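Local coordinates for protein 11S globulin subunit beta (Cucurbita maxima, PDB 2E9Q) that serves as a seed storage protein, a bicupin 11S globulin laid down as a nutrient reservoir for the seedling, at residues A[30-35]-A[378-383]; A[64-69]-A[185-190]; A[85-90]-A[145-150]. One frame throughout, in Å; residues are numbered along the deposited sequence. Where two conformers were deposited one is given.

Overall arrangement
Interaction 1 starts nearest the N terminus: residues 30-35, in the loop before strand 39-43, meet 378-383 at the end of strand 376-379. It closes a loop of 342 residues and ties the first modelled part of the chain to the C-terminal cupin barrel. Interaction 2 (64-69 with 185-190) is nested inside that loop and joins strand 63-70 to the loop after strand 176-178. Interaction 3 (85-90 with 145-150) is nested again inside interaction 2 and links the two sheets of the N-terminal barrel. Interactions 2 and 3 reach the same sheet, their centres 14 Å apart; interaction 1 lies 21 and 27 Å from them, centre to centre.

Interaction 1 (A[30-35]-A[378-383]); sequences ENLRAQ and MIPQNF
A single water bridges Arg33, Gln35 and Met378 and carries the polar side of this contact. It donates to the backbone oxygen of Arg33, with Arg33 O at a short 2.5 Å, and accepts from two N-H groups: Gln35 NE2 at 2.9 Å and the backbone Met378 N, also at 2.9 Å. Three bonds from three residues thus hold it between the N-terminal loop and the end of strand 376-379, an outer strand of its sheet in the C-terminal cupin barrel.

Beside the water the contact is carried by Leu32. It has CG anti to its carbonyl carbon (chi1 -52°), which carries the isobutyl end across to the other segment. There Leu32 CD1 comes end-on against Pro380 CD, 3.9 Å away, and the same methyl lies 3.7 Å from the backbone Met378 O. Pro380 begins a type II turn closed by Phe383 N to Pro380 O at 3.1 Å; within that turn Pro380 CB sits 3.8 Å above the centre of the Phe383 ring. Val358, Val366 and Phe367 also touch Leu32, while Glu57 of helix 56-61 touches Leu32, Gln35 and Met378.

Backbone bonds of Leu32 with Val366 and of Gln35 with Val376 add to the hold on this barrel. Between the two segments themselves, with no direct polar bond, burial of Leu32 is joined by a water bridge that satisfies backbone groups on both.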
# COMPACT_ATOMS: atom_id res chain seq x y z
N GLU A 30 15.12 19.34 -2.56
CA GLU A 30 16.29 20.02 -3.10
C GLU A 30 17.10 20.74 -2.04
O GLU A 30 18.27 21.03 -2.25
CB GLU A 30 15.86 21.00 -4.20
CG GLU A 30 15.38 20.31 -5.46
CD GLU A 30 14.86 21.28 -6.51
OE1 GLU A 30 14.64 20.85 -7.67
OE2 GLU A 30 14.67 22.48 -6.18
N ASN A 31 16.50 21.01 -0.89
CA ASN A 31 17.21 21.69 0.19
C ASN A 31 16.98 21.04 1.56
O ASN A 31 16.20 21.53 2.38
CB ASN A 31 16.79 23.16 0.24
CG ASN A 31 17.99 24.10 0.34
OD1 ASN A 31 18.85 24.14 -0.55
ND2 ASN A 31 18.05 24.87 1.43
N LEU A 32 17.67 19.93 1.81
CA LEU A 32 17.54 19.23 3.09
C LEU A 32 18.15 20.10 4.18
O LEU A 32 19.06 20.89 3.93
CB LEU A 32 18.26 17.89 3.04
CG LEU A 32 17.94 16.96 1.87
CD1 LEU A 32 18.81 15.71 1.96
CD2 LEU A 32 16.45 16.59 1.89
N ARG A 33 17.66 19.95 5.40
CA ARG A 33 18.19 20.73 6.50
C ARG A 33 18.48 19.89 7.74
O ARG A 33 17.78 18.91 8.01
CB ARG A 33 17.21 21.85 6.86
CG ARG A 33 16.84 22.72 5.65
CD ARG A 33 15.82 23.81 5.99
NE ARG A 33 14.56 23.28 6.53
CZ ARG A 33 13.51 24.03 6.85
NH1 ARG A 33 12.41 23.46 7.34
NH2 ARG A 33 13.56 25.34 6.68
N ALA A 34 19.53 20.26 8.47
CA ALA A 34 19.85 19.58 9.72
C ALA A 34 18.86 20.25 10.66
O ALA A 34 19.03 21.41 11.00
CB ALA A 34 21.27 19.89 10.13
N GLN A 35 17.81 19.53 11.05
CA GLN A 35 16.76 20.09 11.89
C GLN A 35 16.85 19.91 13.41
O GLN A 35 17.26 18.86 13.91
CB GLN A 35 15.41 19.51 11.48
CG GLN A 35 15.11 19.51 10.00
CD GLN A 35 13.89 18.65 9.68
OE1 GLN A 35 12.80 18.89 10.21
NE2 GLN A 35 14.08 17.64 8.82
N MET A 378 17.15 14.01 7.42
CA MET A 378 16.33 13.02 6.73
C MET A 378 16.98 12.78 5.38
O MET A 378 17.06 13.70 4.57
CB MET A 378 14.92 13.60 6.52
CG MET A 378 13.75 12.62 6.48
SD MET A 378 13.67 11.50 5.07
CE MET A 378 12.86 12.53 3.86
N ILE A 379 17.48 11.57 5.16
CA ILE A 379 18.11 11.21 3.89
C ILE A 379 17.11 10.41 3.06
O ILE A 379 16.79 9.26 3.40
CB ILE A 379 19.35 10.34 4.09
CG1 ILE A 379 20.30 10.98 5.11
CG2 ILE A 379 20.03 10.10 2.74
CD1 ILE A 379 21.10 12.13 4.58
N PRO A 380 16.61 10.99 1.95
CA PRO A 380 15.65 10.28 1.10
C PRO A 380 16.18 9.02 0.42
O PRO A 380 17.38 8.90 0.12
CB PRO A 380 15.25 11.34 0.07
CG PRO A 380 15.49 12.64 0.78
CD PRO A 380 16.78 12.39 1.51
N GLN A 381 15.27 8.08 0.19
CA GLN A 381 15.56 6.84 -0.48
C GLN A 381 16.30 7.13 -1.79
O GLN A 381 15.92 8.03 -2.55
CB GLN A 381 14.23 6.12 -0.79
CG GLN A 381 14.37 4.81 -1.57
CD GLN A 381 13.04 4.33 -2.14
OE1 GLN A 381 12.97 3.25 -2.74
NE2 GLN A 381 11.98 5.12 -1.98
N ASN A 382 17.37 6.38 -2.01
CA ASN A 382 18.22 6.47 -3.21
C ASN A 382 19.17 7.65 -3.32
O ASN A 382 20.01 7.69 -4.22
CB ASN A 382 17.37 6.43 -4.49
CG ASN A 382 16.53 5.19 -4.59
OD1 ASN A 382 17.02 4.07 -4.46
ND2 ASN A 382 15.24 5.37 -4.83
N PHE A 383 19.05 8.63 -2.43
CA PHE A 383 19.94 9.78 -2.48
C PHE A 383 21.31 9.34 -1.96
O PHE A 383 21.41 8.67 -0.93
CB PHE A 383 19.37 10.95 -1.67
CG PHE A 383 18.28 11.74 -2.38
CD1 PHE A 383 18.11 13.11 -2.13
CD2 PHE A 383 17.43 11.12 -3.31
CE1 PHE A 383 17.13 13.85 -2.79
CE2 PHE A 383 16.43 11.86 -3.98
CZ PHE A 383 16.28 13.23 -3.72
O HOH W 1 16.48 16.86 7.30

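Interaction 2 (A[64-69]-A[185-190]); sequences NMIRHT and QVERGV
Strand 63-70 of the N-terminal cupin barrel is covered here by the irregular loop that follows strand 176-178, with Asn64 and Ile66 meeting Arg188 and Glu187. The Asn64 side chain crosses that of Arg188 at about a right angle, and its amide nitrogen lies over one face of the guanidinium, the two planes turned 56° apart. Asn64 ND2 is 3.0 Å from Arg188 NH1 and 3.3 Å from Arg188 NE, but all of these nitrogens are donors, so the closeness is packing and not a bond. Arg188 gets there with a chain bent at both chi2 (-58°) and chi3 (-69°), and NH1 is then held by the backbone oxygen of Pro172. Asn64 OD1, buried by the contact, has no polar partner in the model.

The jelly-roll sheet beneath has 63-70 between strands 46-50 and 155-162, so Ile66 rests against Thr48 and Val159 while its tip faces the loop. Ile66 CD1 comes within 4.2 Å of Glu187 CG, the aliphatic part of a side chain bent at chi2. The carboxylate beyond is turned to other partners, a salt bridge with Arg241 and weak bonds from Gln185 NE2.

With Arg188 cut back to an alanine, the Pro172 carbonyl would probably lose this donor and a gap would open beside Asn64 ND2. Back on the strand, Ile66 CG2 packs 3.9 Å above the plane of the His68 ring, offset toward the rim.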
# COMPACT_ATOMS: atom_id res chain seq x y z
N ASN A 64 7.87 11.72 11.77
CA ASN A 64 7.75 12.65 12.88
C ASN A 64 8.87 12.25 13.83
O ASN A 64 9.24 11.07 13.90
CB ASN A 64 6.42 12.50 13.60
CG ASN A 64 5.23 12.71 12.69
OD1 ASN A 64 4.94 11.88 11.82
ND2 ASN A 64 4.52 13.81 12.89
N MET A 65 9.40 13.22 14.56
CA MET A 65 10.46 12.98 15.53
C MET A 65 10.09 13.69 16.83
O MET A 65 9.73 14.87 16.83
CB MET A 65 11.80 13.51 15.02
CG MET A 65 13.02 13.06 15.82
SD MET A 65 13.43 11.32 15.54
CE MET A 65 13.94 11.39 13.84
N ILE A 66 10.17 12.96 17.93
CA ILE A 66 9.85 13.49 19.25
C ILE A 66 10.94 13.06 20.21
O ILE A 66 11.48 11.95 20.11
CB ILE A 66 8.51 12.92 19.73
CG1 ILE A 66 7.41 13.31 18.75
CG2 ILE A 66 8.19 13.40 21.13
CD1 ILE A 66 6.07 12.70 19.06
N ARG A 67 11.31 13.96 21.13
CA ARG A 67 12.33 13.64 22.12
C ARG A 67 11.74 13.91 23.50
O ARG A 67 11.26 15.01 23.80
CB ARG A 67 13.60 14.47 21.92
CG ARG A 67 14.68 14.23 23.00
CD ARG A 67 16.02 14.84 22.60
NE ARG A 67 15.90 16.26 22.30
CZ ARG A 67 16.80 16.98 21.64
NH1 ARG A 67 16.58 18.27 21.43
NH2 ARG A 67 17.91 16.42 21.18
N HIS A 68 11.75 12.87 24.33
CA HIS A 68 11.22 12.98 25.67
C HIS A 68 12.36 12.99 26.67
O HIS A 68 13.30 12.20 26.58
CB HIS A 68 10.30 11.81 25.97
CG HIS A 68 8.94 11.92 25.35
ND1 HIS A 68 8.34 10.88 24.68
CD2 HIS A 68 8.04 12.93 25.36
CE1 HIS A 68 7.12 11.24 24.31
NE2 HIS A 68 6.92 12.48 24.71
N THR A 69 12.27 13.89 27.63
CA THR A 69 13.28 13.97 28.67
C THR A 69 12.53 13.80 29.96
O THR A 69 11.80 14.69 30.40
CB THR A 69 14.00 15.32 28.63
OG1 THR A 69 14.82 15.39 27.45
CG2 THR A 69 14.87 15.49 29.86
N GLN A 185 -1.66 18.30 23.43
CA GLN A 185 -1.22 17.61 22.21
C GLN A 185 -0.34 18.48 21.33
O GLN A 185 -0.81 19.43 20.69
CB GLN A 185 -2.45 17.15 21.42
CG GLN A 185 -2.41 15.69 21.00
CD GLN A 185 -2.37 14.74 22.18
OE1 GLN A 185 -3.34 14.60 22.92
NE2 GLN A 185 -1.23 14.09 22.37
N VAL A 186 0.95 18.15 21.32
CA VAL A 186 1.94 18.89 20.54
C VAL A 186 2.56 18.03 19.44
O VAL A 186 3.26 18.54 18.57
CB VAL A 186 3.07 19.43 21.45
CG1 VAL A 186 3.80 18.27 22.12
CG2 VAL A 186 4.05 20.29 20.63
N GLU A 187 2.29 16.73 19.50
CA GLU A 187 2.81 15.80 18.49
C GLU A 187 2.56 16.45 17.13
O GLU A 187 3.43 16.44 16.26
CB GLU A 187 2.08 14.46 18.57
CG GLU A 187 2.13 13.81 19.95
CD GLU A 187 1.20 14.49 20.95
OE1 GLU A 187 1.27 14.16 22.15
OE2 GLU A 187 0.39 15.35 20.53
N ARG A 188 1.38 17.03 16.98
CA ARG A 188 0.99 17.73 15.76
C ARG A 188 0.12 18.93 16.14
O ARG A 188 -0.24 19.75 15.29
CB ARG A 188 0.20 16.79 14.84
CG ARG A 188 0.90 15.46 14.57
CD ARG A 188 2.27 15.67 13.94
NE ARG A 188 2.21 16.18 12.58
CZ ARG A 188 2.02 15.42 11.51
NH1 ARG A 188 1.86 14.11 11.64
NH2 ARG A 188 1.99 15.97 10.30
N GLY A 189 -0.21 19.01 17.43
CA GLY A 189 -1.02 20.11 17.94
C GLY A 189 -2.31 20.38 17.20
O GLY A 189 -3.28 19.63 17.31
N VAL A 190 -2.32 21.47 16.44
CA VAL A 190 -3.49 21.85 15.66
C VAL A 190 -3.07 21.94 14.20
O VAL A 190 -3.91 21.92 13.29
CB VAL A 190 -4.06 23.22 16.14
CG1 VAL A 190 -5.40 23.51 15.46
CG2 VAL A 190 -4.23 23.21 17.66

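Interaction 3 (A[85-90]-A[145-150]); sequences KLIFVA and HWMYNR
This is a side-chain contact across the interior of the N-terminal cupin barrel, where Ile87 on one sheet meets His145 and Met147 on the other. Strand 85-91 pairs with 135-139 and 155-162, whereas 145-149 belongs to the facing sheet and pairs with 74-81 and 93-98. The two backbones are well separated, Ile87 CA and Met147 CA being 11.1 Å apart even though they are the nearest pair. That spacing is what the two faces of a jelly-roll barrel give, and side chains from both walls fill it.

Ile87 supplies the central methyl. Its CG1 is anti to the carbonyl carbon (chi1 -64°) and its chain continues extended, so CD1 projects into the interior. Met147 was modelled in two conformers; in the one described here it meets Ile87 tip to tip, Ile87 CD1 to Met147 CE at 3.6 Å. In that conformer the Met147 chain is extended to SD and bends at chi3 (-94°), which turns the terminal methyl to Ile87; Met147 also packs on Leu157 of strand 155-162.

His145 approaches the same methyl from the direction opposite to Ile87. The methyl meets the ring obliquely, nearest CE1, with His145 CE1 lying 3.9 Å from Ile87 CD1. Val139 touches the histidine too. One isoleucine methyl thus serves two partners that stand two residues apart on the same strand.

The polar part of the contact lies to one side, where Lys85, with its long chain extended, reaches past Val159 and Ala161. A water joins the two segments there, accepting from Lys85 NZ at 3.2 Å and lying 3.0 Å from His145 NE2.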
# COMPACT_ATOMS: atom_id res chain seq x y z
N LYS A 85 5.82 3.17 16.10
CA LYS A 85 6.96 3.91 16.60
C LYS A 85 8.13 3.05 17.02
O LYS A 85 7.99 1.89 17.43
CB LYS A 85 6.56 4.74 17.83
CG LYS A 85 5.58 5.87 17.58
CD LYS A 85 5.09 6.42 18.92
CE LYS A 85 4.14 7.59 18.74
NZ LYS A 85 3.80 8.22 20.04
N LEU A 86 9.31 3.65 16.92
CA LEU A 86 10.53 3.05 17.34
C LEU A 86 11.01 4.11 18.32
O LEU A 86 10.80 5.31 18.10
CB LEU A 86 11.50 2.90 16.18
CG LEU A 86 11.80 1.48 15.70
CD1 LEU A 86 10.65 0.52 15.95
CD2 LEU A 86 12.14 1.57 14.24
N ILE A 87 11.63 3.67 19.41
CA ILE A 87 12.10 4.60 20.42
C ILE A 87 13.49 4.21 20.83
O ILE A 87 13.71 3.13 21.38
CB ILE A 87 11.20 4.55 21.66
CG1 ILE A 87 9.80 5.03 21.28
CG2 ILE A 87 11.80 5.38 22.77
CD1 ILE A 87 8.82 5.08 22.44
N PHE A 88 14.45 5.09 20.55
CA PHE A 88 15.82 4.80 20.93
C PHE A 88 16.09 5.44 22.28
O PHE A 88 15.84 6.63 22.47
CB PHE A 88 16.80 5.36 19.91
CG PHE A 88 18.23 5.10 20.25
CD1 PHE A 88 18.76 3.82 20.16
CD2 PHE A 88 19.06 6.14 20.66
CE1 PHE A 88 20.10 3.58 20.47
CE2 PHE A 88 20.39 5.91 20.98
CZ PHE A 88 20.91 4.62 20.88
N VAL A 89 16.58 4.63 23.22
CA VAL A 89 16.90 5.09 24.57
C VAL A 89 18.32 5.66 24.51
O VAL A 89 19.30 4.93 24.56
CB VAL A 89 16.84 3.92 25.59
CG1 VAL A 89 17.26 4.40 26.98
CG2 VAL A 89 15.43 3.35 25.63
N ALA A 90 18.41 6.98 24.40
CA ALA A 90 19.69 7.66 24.29
C ALA A 90 20.43 7.77 25.61
O ALA A 90 21.66 7.83 25.64
CB ALA A 90 19.49 9.05 23.67
N HIS A 145 1.19 2.56 25.73
CA HIS A 145 2.40 2.27 26.46
C HIS A 145 2.70 3.41 27.40
O HIS A 145 2.22 4.52 27.21
CB HIS A 145 3.57 2.07 25.50
CG HIS A 145 3.96 3.31 24.76
ND1 HIS A 145 5.23 3.84 24.82
CD2 HIS A 145 3.26 4.12 23.93
CE1 HIS A 145 5.29 4.92 24.07
NE2 HIS A 145 4.11 5.12 23.52
N TRP A 146 3.49 3.11 28.43
CA TRP A 146 3.88 4.11 29.41
C TRP A 146 5.32 3.80 29.81
O TRP A 146 5.75 2.64 29.77
CB TRP A 146 2.98 4.05 30.65
CG TRP A 146 2.89 2.70 31.29
CD1 TRP A 146 1.92 1.75 31.09
CD2 TRP A 146 3.81 2.13 32.25
NE1 TRP A 146 2.18 0.64 31.85
CE2 TRP A 146 3.33 0.84 32.57
CE3 TRP A 146 4.99 2.59 32.85
CZ2 TRP A 146 3.98 -0.00 33.49
CZ3 TRP A 146 5.65 1.74 33.77
CH2 TRP A 146 5.14 0.46 34.07
N MET A 147 6.08 4.83 30.15
CA MET A 147 7.46 4.63 30.53
C MET A 147 7.78 5.37 31.82
O MET A 147 7.26 6.47 32.06
CB MET A 147 8.39 5.08 29.41
CG MET A 147 8.26 4.20 28.17
SD MET A 147 9.27 4.74 26.79
CE MET A 147 8.10 5.74 25.90
N TYR A 148 8.62 4.74 32.63
CA TYR A 148 9.02 5.28 33.91
C TYR A 148 10.53 5.29 34.02
O TYR A 148 11.21 4.36 33.60
CB TYR A 148 8.43 4.42 35.04
CG TYR A 148 8.98 4.74 36.41
CD1 TYR A 148 8.49 5.81 37.15
CD2 TYR A 148 10.02 3.99 36.95
CE1 TYR A 148 9.01 6.13 38.40
CE2 TYR A 148 10.56 4.29 38.20
CZ TYR A 148 10.05 5.36 38.92
OH TYR A 148 10.57 5.66 40.15
N ASN A 149 11.06 6.37 34.59
CA ASN A 149 12.49 6.51 34.78
C ASN A 149 12.80 6.01 36.19
O ASN A 149 12.24 6.52 37.16
CB ASN A 149 12.89 7.98 34.63
CG ASN A 149 14.39 8.19 34.76
OD1 ASN A 149 15.17 7.25 34.70
ND2 ASN A 149 14.79 9.45 34.93
N ARG A 150 13.66 5.01 36.30
CA ARG A 150 14.03 4.46 37.60
C ARG A 150 15.51 4.70 37.88
O ARG A 150 16.07 4.17 38.83
CB ARG A 150 13.70 2.96 37.67
CG ARG A 150 14.70 2.01 37.00
CD ARG A 150 14.21 0.56 37.18
NE ARG A 150 15.26 -0.45 37.02
CZ ARG A 150 15.79 -0.84 35.86
NH1 ARG A 150 15.39 -0.30 34.72
NH2 ARG A 150 16.73 -1.77 35.85
O HOH W 2 2.12 5.84 21.36